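Local atomic coordinates of cellulase IBT99 (Metagenomes, PDB entry 6WBT), a protein that probably hydrolyses 6-phospho-alpha-glucosides, as a family 4 glycoside hydrolase that uses NAD and a manganese ion. Residues 71-74 and 75-79; 219-222 and 223-227; 244-247 and 248-252. All coordinates share one frame; numbering follows the deposited sequence.

Contact 1 (71-74 and 75-79); sequences NPKE and AFTDA
A75 N reaches back to N71 O (3.0 Å) and F76 N to P72 O (2.8 Å), the two i to i+4 bonds that make 72-76 a short helix of barely more than one turn; a third, from T77 N to K73 O, is weak and doubtful. N71 is the N-cap. Its side chain, CG anti to the backbone N (chi1 179°), folds back over the first turn and OD1 accepts from E74 N at 2.7 Å, in the plane of the amide, so an N-H at the start of the helix that has no earlier carbonyl is satisfied by a side chain. P72 follows the cap, where its missing N-H costs no helical bond. Its CB meets the F76 ring at the edge and in plane, 3.9 Å from CD2. P72 O, the acceptor of the F76 backbone bond, lies obliquely to the same ring. F76 CG stands beside its backbone N (chi1 -62°), which turns the ring back along the helix towards P72. Beyond F76 the chain leaves through a type II turn from F76 to A79, with D78 in a positive-phi conformation. The helix links strand 66-69, at the margin of the parallel part of the large sheet, to strand 81-84, consistent with a crossover in the Rossmann-like NAD domain. E74 packs on W37 and T69, and K73 on Y137. F76 meets Y39 of strand 33-39 edge-to-face and also packs on Y133 of helix 114-136, while A75 touches Y39 and T69.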
# COMPACT_ATOMS: atom_id res chain seq x y z
N ASN A 71 -18.25 27.47 33.91
CA ASN A 71 -17.31 28.29 33.17
C ASN A 71 -16.17 27.42 32.66
O ASN A 71 -15.48 26.79 33.48
CB ASN A 71 -16.77 29.41 34.05
CG ASN A 71 -15.76 30.28 33.33
OD1 ASN A 71 -14.55 30.11 33.49
ND2 ASN A 71 -16.25 31.23 32.53
N PRO A 72 -15.92 27.36 31.35
CA PRO A 72 -14.85 26.47 30.87
C PRO A 72 -13.46 26.89 31.29
O PRO A 72 -12.61 26.03 31.55
CB PRO A 72 -15.03 26.51 29.34
CG PRO A 72 -15.71 27.81 29.07
CD PRO A 72 -16.61 28.05 30.25
N LYS A 73 -13.19 28.20 31.36
CA LYS A 73 -11.86 28.64 31.76
C LYS A 73 -11.56 28.27 33.20
O LYS A 73 -10.44 27.83 33.51
CB LYS A 73 -11.71 30.15 31.55
CG LYS A 73 -10.29 30.65 31.79
CD LYS A 73 -10.11 32.08 31.33
CE LYS A 73 -8.65 32.51 31.45
NZ LYS A 73 -8.42 33.89 30.95
N GLU A 74 -12.53 28.42 34.10
CA GLU A 74 -12.34 27.98 35.47
C GLU A 74 -12.28 26.46 35.57
O GLU A 74 -11.58 25.92 36.44
CB GLU A 74 -13.45 28.53 36.36
CG GLU A 74 -13.31 28.18 37.84
CD GLU A 74 -14.43 28.74 38.69
OE1 GLU A 74 -14.64 28.24 39.81
OE2 GLU A 74 -15.09 29.70 38.24
N ALA A 75 -12.99 25.76 34.69
CA ALA A 75 -13.04 24.30 34.77
C ALA A 75 -11.78 23.66 34.20
O ALA A 75 -11.29 22.66 34.75
CB ALA A 75 -14.27 23.78 34.04
N PHE A 76 -11.24 24.21 33.12
CA PHE A 76 -10.15 23.57 32.39
C PHE A 76 -8.79 24.20 32.64
O PHE A 76 -7.80 23.75 32.05
CB PHE A 76 -10.45 23.57 30.89
CG PHE A 76 -11.68 22.79 30.52
CD1 PHE A 76 -11.73 21.42 30.70
CD2 PHE A 76 -12.78 23.44 29.98
CE1 PHE A 76 -12.87 20.71 30.36
CE2 PHE A 76 -13.92 22.73 29.64
CZ PHE A 76 -13.96 21.37 29.83
N THR A 77 -8.70 25.23 33.49
CA THR A 77 -7.40 25.82 33.79
C THR A 77 -6.56 24.86 34.62
O THR A 77 -7.01 24.37 35.66
CB THR A 77 -7.57 27.14 34.54
OG1 THR A 77 -8.19 28.11 33.67
CG2 THR A 77 -6.22 27.67 35.00
N ASP A 78 -5.35 24.58 34.14
CA ASP A 78 -4.41 23.68 34.82
C ASP A 78 -5.02 22.29 35.01
O ASP A 78 -4.68 21.58 35.97
CB ASP A 78 -3.95 24.26 36.16
CG ASP A 78 -2.66 23.64 36.65
OD1 ASP A 78 -1.97 22.98 35.84
OD2 ASP A 78 -2.33 23.80 37.84
N ALA A 79 -5.91 21.89 34.11
CA ALA A 79 -6.52 20.57 34.19
C ALA A 79 -5.50 19.49 33.83
O ALA A 79 -4.80 19.60 32.82
CB ALA A 79 -7.73 20.48 33.27

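Contact 2 (219-222 and 223-227); sequences LKEH and VRKYG
L219 O takes the N-H of V223 N at 2.9 Å, and V223 CG2 packs against that same oxygen; both side chains are buried against L262. At K220 the backbone bond from R224 N to K220 O is longer, 3.2 Å. The K220 side chain takes the cramped torsion in which CG sits between the backbone N and the carbonyl carbon (chi1 62°). This lays it alongside R224, the two pointing the same way, with CG over the centre of one guanidinium face and CE 3.3 Å from R224 NH2. E221 comes next on the exposed side; its OE2 makes a long salt bridge of 4.0 Å to K225 NZ, the lysine bending at chi2 and chi3 so that its CD passes E221 O at 3.4 Å. H222 closes the segment. H222 O accepts from Y226 N (2.9 Å) and K225 N (3.3 Å). The H222 ring presents one face to Y226, whose CD2 stands 3.4 Å from H222 CE1 and towards the ring's rim. The two ring planes are inclined at 53°, and Y226 CB makes an off-centre CH-pi contact. G227 O approaches the imidazole edge near CD2, and H222 NE2 bonds to V229 O just beyond the helix. G227, with positive phi, ends the helix. The like charges of K220 and R224 each have their own carbonyl acceptors, T259 O and D260 O for K220 NZ and S255 O for R224 NE, which probably ease the repulsion. Two neighbouring cations thus join helix 216-226 to helix 251-257, through S255, and to the chain that follows it before strand 262-263, while the E221-K225 pair adds only a loose ionic link.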
# COMPACT_ATOMS: atom_id res chain seq x y z
N LEU A 219 -16.02 -20.64 24.45
CA LEU A 219 -16.97 -19.54 24.53
C LEU A 219 -17.95 -19.57 23.36
O LEU A 219 -19.16 -19.45 23.55
CB LEU A 219 -16.23 -18.21 24.58
CG LEU A 219 -15.74 -17.79 25.96
CD1 LEU A 219 -14.79 -16.61 25.87
CD2 LEU A 219 -16.93 -17.45 26.85
N LYS A 220 -17.44 -19.74 22.14
CA LYS A 220 -18.31 -19.77 20.97
C LYS A 220 -19.23 -20.99 20.98
O LYS A 220 -20.25 -20.99 20.28
CB LYS A 220 -17.49 -19.73 19.69
CG LYS A 220 -16.54 -20.89 19.49
CD LYS A 220 -15.30 -20.47 18.70
CE LYS A 220 -15.68 -19.76 17.41
NZ LYS A 220 -14.47 -19.34 16.64
N GLU A 221 -18.90 -22.02 21.77
CA GLU A 221 -19.83 -23.13 21.96
C GLU A 221 -21.06 -22.68 22.75
O GLU A 221 -22.18 -23.11 22.45
CB GLU A 221 -19.13 -24.29 22.67
CG GLU A 221 -20.02 -25.50 22.88
CD GLU A 221 -19.70 -26.25 24.15
OE1 GLU A 221 -19.08 -25.65 25.06
OE2 GLU A 221 -20.08 -27.43 24.26
N HIS A 222 -20.86 -21.83 23.75
CA HIS A 222 -21.96 -21.34 24.57
C HIS A 222 -22.72 -20.21 23.87
O HIS A 222 -23.95 -20.13 23.98
CB HIS A 222 -21.44 -20.87 25.92
CG HIS A 222 -22.49 -20.25 26.79
ND1 HIS A 222 -23.13 -20.94 27.80
CD2 HIS A 222 -23.01 -19.00 26.82
CE1 HIS A 222 -24.00 -20.15 28.40
NE2 HIS A 222 -23.94 -18.96 27.82
N VAL A 223 -22.00 -19.33 23.17
CA VAL A 223 -22.64 -18.17 22.56
C VAL A 223 -23.55 -18.59 21.42
O VAL A 223 -24.62 -18.00 21.21
CB VAL A 223 -21.58 -17.16 22.11
CG1 VAL A 223 -22.23 -15.97 21.41
CG2 VAL A 223 -20.75 -16.69 23.29
N ARG A 224 -23.17 -19.63 20.67
CA ARG A 224 -23.98 -20.07 19.54
C ARG A 224 -25.33 -20.62 19.98
O ARG A 224 -26.26 -20.65 19.16
CB ARG A 224 -23.22 -21.14 18.74
CG ARG A 224 -22.15 -20.57 17.83
CD ARG A 224 -21.23 -21.67 17.33
NE ARG A 224 -20.07 -21.13 16.61
CZ ARG A 224 -18.99 -21.83 16.31
NH1 ARG A 224 -18.90 -23.10 16.67
NH2 ARG A 224 -17.98 -21.26 15.66
N LYS A 225 -25.47 -21.03 21.23
CA LYS A 225 -26.73 -21.58 21.73
C LYS A 225 -27.50 -20.62 22.63
O LYS A 225 -28.73 -20.57 22.56
CB LYS A 225 -26.47 -22.89 22.48
CG LYS A 225 -26.29 -24.10 21.57
CD LYS A 225 -25.01 -24.86 21.86
CE LYS A 225 -25.06 -25.55 23.21
NZ LYS A 225 -23.85 -26.40 23.43
N TYR A 226 -26.80 -19.86 23.47
CA TYR A 226 -27.46 -18.94 24.39
C TYR A 226 -27.02 -17.49 24.23
O TYR A 226 -27.53 -16.63 24.96
CB TYR A 226 -27.22 -19.38 25.84
CG TYR A 226 -27.33 -20.87 26.07
CD1 TYR A 226 -28.57 -21.51 26.04
CD2 TYR A 226 -26.21 -21.64 26.32
CE1 TYR A 226 -28.67 -22.87 26.25
CE2 TYR A 226 -26.30 -23.00 26.53
CZ TYR A 226 -27.54 -23.61 26.49
OH TYR A 226 -27.64 -24.97 26.70
N GLY A 227 -26.11 -17.20 23.31
CA GLY A 227 -25.60 -15.85 23.22
C GLY A 227 -24.64 -15.54 24.35
O GLY A 227 -24.06 -16.43 24.98

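Contact 3 (244-247 and 248-252); sequences WVHT and FKNSA. With G6P (6-O-phosphono-alpha-D-glucopyranose), chain F.
W244 O accepts from F248 N at 2.9 Å and V245 O from K249 N at 3.0 Å, the regular bonds of helix 242-249; N250 N reaches H246 O only weakly. The N250 side chain lies over one face of the H246 imidazole, its amide plane turned 67° from the ring. F248 O takes a weak bond from S251 N as the chain passes into helix 251-257, where S251 O accepts from S255 OG, and A252 O from S255 OG and S256 OG. W244 CG lies anti to its carbonyl carbon (chi1 -85°), carrying the indole to the sugar pocket, where its edge faces 6-O-phosphono-alpha-D-glucopyranose, with CZ2 3.1 Å from the ring oxygen O5. The ligand is hydrogen-bonded to R94, D172 and R294, among others. W244 CE3 also sits 4.0 Å from F248 CZ, above the rim of the phenyl face; the indole six-membered ring and the phenyl are inclined at 30° with centroids 5.4 Å apart, too little overlap for a true stack. The V245 and K249 side chains lie side by side, pointing the same way. W244 and F248 pack on M173 of helix 173-184, T247 and N250 touch Q268 of helix 267-270, and H246 stacks on Y279.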
# COMPACT_ATOMS: atom_id res chain seq x y z
N TRP A 244 -31.32 -5.47 27.27
CA TRP A 244 -29.96 -6.01 27.24
C TRP A 244 -29.96 -7.53 27.14
O TRP A 244 -29.02 -8.11 26.58
CB TRP A 244 -29.18 -5.57 28.48
CG TRP A 244 -28.53 -4.22 28.33
CD1 TRP A 244 -28.71 -3.13 29.13
CD2 TRP A 244 -27.60 -3.83 27.32
NE1 TRP A 244 -27.95 -2.08 28.68
CE2 TRP A 244 -27.26 -2.48 27.57
CE3 TRP A 244 -27.02 -4.48 26.22
CZ2 TRP A 244 -26.36 -1.78 26.76
CZ3 TRP A 244 -26.13 -3.78 25.43
CH2 TRP A 244 -25.81 -2.44 25.70
N VAL A 245 -30.99 -8.19 27.66
CA VAL A 245 -31.09 -9.64 27.52
C VAL A 245 -31.33 -10.01 26.06
O VAL A 245 -30.68 -10.90 25.51
CB VAL A 245 -32.20 -10.20 28.43
CG1 VAL A 245 -32.25 -11.72 28.34
CG2 VAL A 245 -31.99 -9.75 29.86
N HIS A 246 -32.28 -9.33 25.41
CA HIS A 246 -32.52 -9.53 23.99
C HIS A 246 -31.30 -9.15 23.16
O HIS A 246 -31.03 -9.76 22.12
CB HIS A 246 -33.74 -8.73 23.55
CG HIS A 246 -33.95 -8.71 22.06
ND1 HIS A 246 -34.71 -9.65 21.40
CD2 HIS A 246 -33.49 -7.85 21.11
CE1 HIS A 246 -34.71 -9.37 20.11
NE2 HIS A 246 -33.98 -8.29 19.91
N THR A 247 -30.54 -8.14 23.62
CA THR A 247 -29.38 -7.70 22.86
C THR A 247 -28.25 -8.71 22.93
O THR A 247 -27.57 -8.97 21.92
CB THR A 247 -28.91 -6.34 23.39
OG1 THR A 247 -30.04 -5.48 23.56
CG2 THR A 247 -27.95 -5.70 22.42
N PHE A 248 -28.02 -9.31 24.10
CA PHE A 248 -26.96 -10.30 24.22
C PHE A 248 -27.35 -11.64 23.60
O PHE A 248 -26.50 -12.33 23.04
CB PHE A 248 -26.58 -10.50 25.69
CG PHE A 248 -25.80 -9.36 26.28
CD1 PHE A 248 -24.97 -8.58 25.49
CD2 PHE A 248 -25.89 -9.07 27.63
CE1 PHE A 248 -24.25 -7.54 26.03
CE2 PHE A 248 -25.17 -8.03 28.18
CZ PHE A 248 -24.35 -7.26 27.38
N LYS A 249 -28.63 -12.01 23.68
CA LYS A 249 -29.08 -13.29 23.17
C LYS A 249 -29.19 -13.31 21.65
O LYS A 249 -29.30 -14.40 21.07
CB LYS A 249 -30.43 -13.65 23.79
CG LYS A 249 -30.75 -15.14 23.77
CD LYS A 249 -32.03 -15.45 24.53
CE LYS A 249 -31.88 -15.12 26.01
NZ LYS A 249 -30.84 -15.96 26.67
N ASN A 250 -29.16 -12.15 20.99
CA ASN A 250 -29.18 -12.12 19.53
C ASN A 250 -27.84 -12.51 18.91
O ASN A 250 -27.79 -12.80 17.71
CB ASN A 250 -29.58 -10.72 19.04
CG ASN A 250 -31.05 -10.63 18.68
OD1 ASN A 250 -31.88 -10.24 19.50
ND2 ASN A 250 -31.38 -10.99 17.45
N SER A 251 -26.76 -12.52 19.70
CA SER A 251 -25.45 -12.90 19.18
C SER A 251 -25.37 -14.37 18.83
O SER A 251 -24.39 -14.78 18.19
CB SER A 251 -24.37 -12.54 20.20
OG SER A 251 -24.36 -11.15 20.48
N ALA A 252 -26.35 -15.18 19.24
CA ALA A 252 -26.33 -16.61 18.91
C ALA A 252 -26.46 -16.83 17.41
O ALA A 252 -25.77 -17.69 16.84
CB ALA A 252 -27.44 -17.33 19.67
C1 G6P F . -22.69 0.26 26.30
C2 G6P F . -22.37 0.92 24.96
C3 G6P F . -22.87 2.37 24.93
C4 G6P F . -24.33 2.43 25.35
C5 G6P F . -24.49 1.75 26.70
C6 G6P F . -25.93 1.82 27.23
O1 G6P F . -21.94 0.90 27.34
O2 G6P F . -20.96 0.90 24.75
O3 G6P F . -22.72 2.89 23.61
O4 G6P F . -24.74 3.80 25.45
O5 G6P F . -24.09 0.39 26.59
O6 G6P F . -26.74 2.63 26.38
P G6P F . -28.18 3.12 26.90
O1P G6P F . -29.07 3.00 25.68
O2P G6P F . -27.95 4.53 27.38
O3P G6P F . -28.51 2.15 28.00

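How the contacts relate
Contact 1 is a capped short helix running into a turn, contact 2 covers about two turns of helix 216-226, and contact 3 passes from helix 242-249 into 251-257. Each mixes buried residues (A75 and F76; L219, V223 and G227; T247, F248, N250 and S251) with exposed ones; contact 3 has the fewest exposed and lies nearest the chain centre. Contact 1, in the NAD-binding part, stands across that centre, its nearest atoms about 26 Å from contact 3 and 38 Å from contact 2. Contacts 2 and 3 touch, A252 CB packing 3.3 Å from V223 O. Charged side chains dominate contact 2; contact 3 is more aromatic and alone reaches the sugar phosphate.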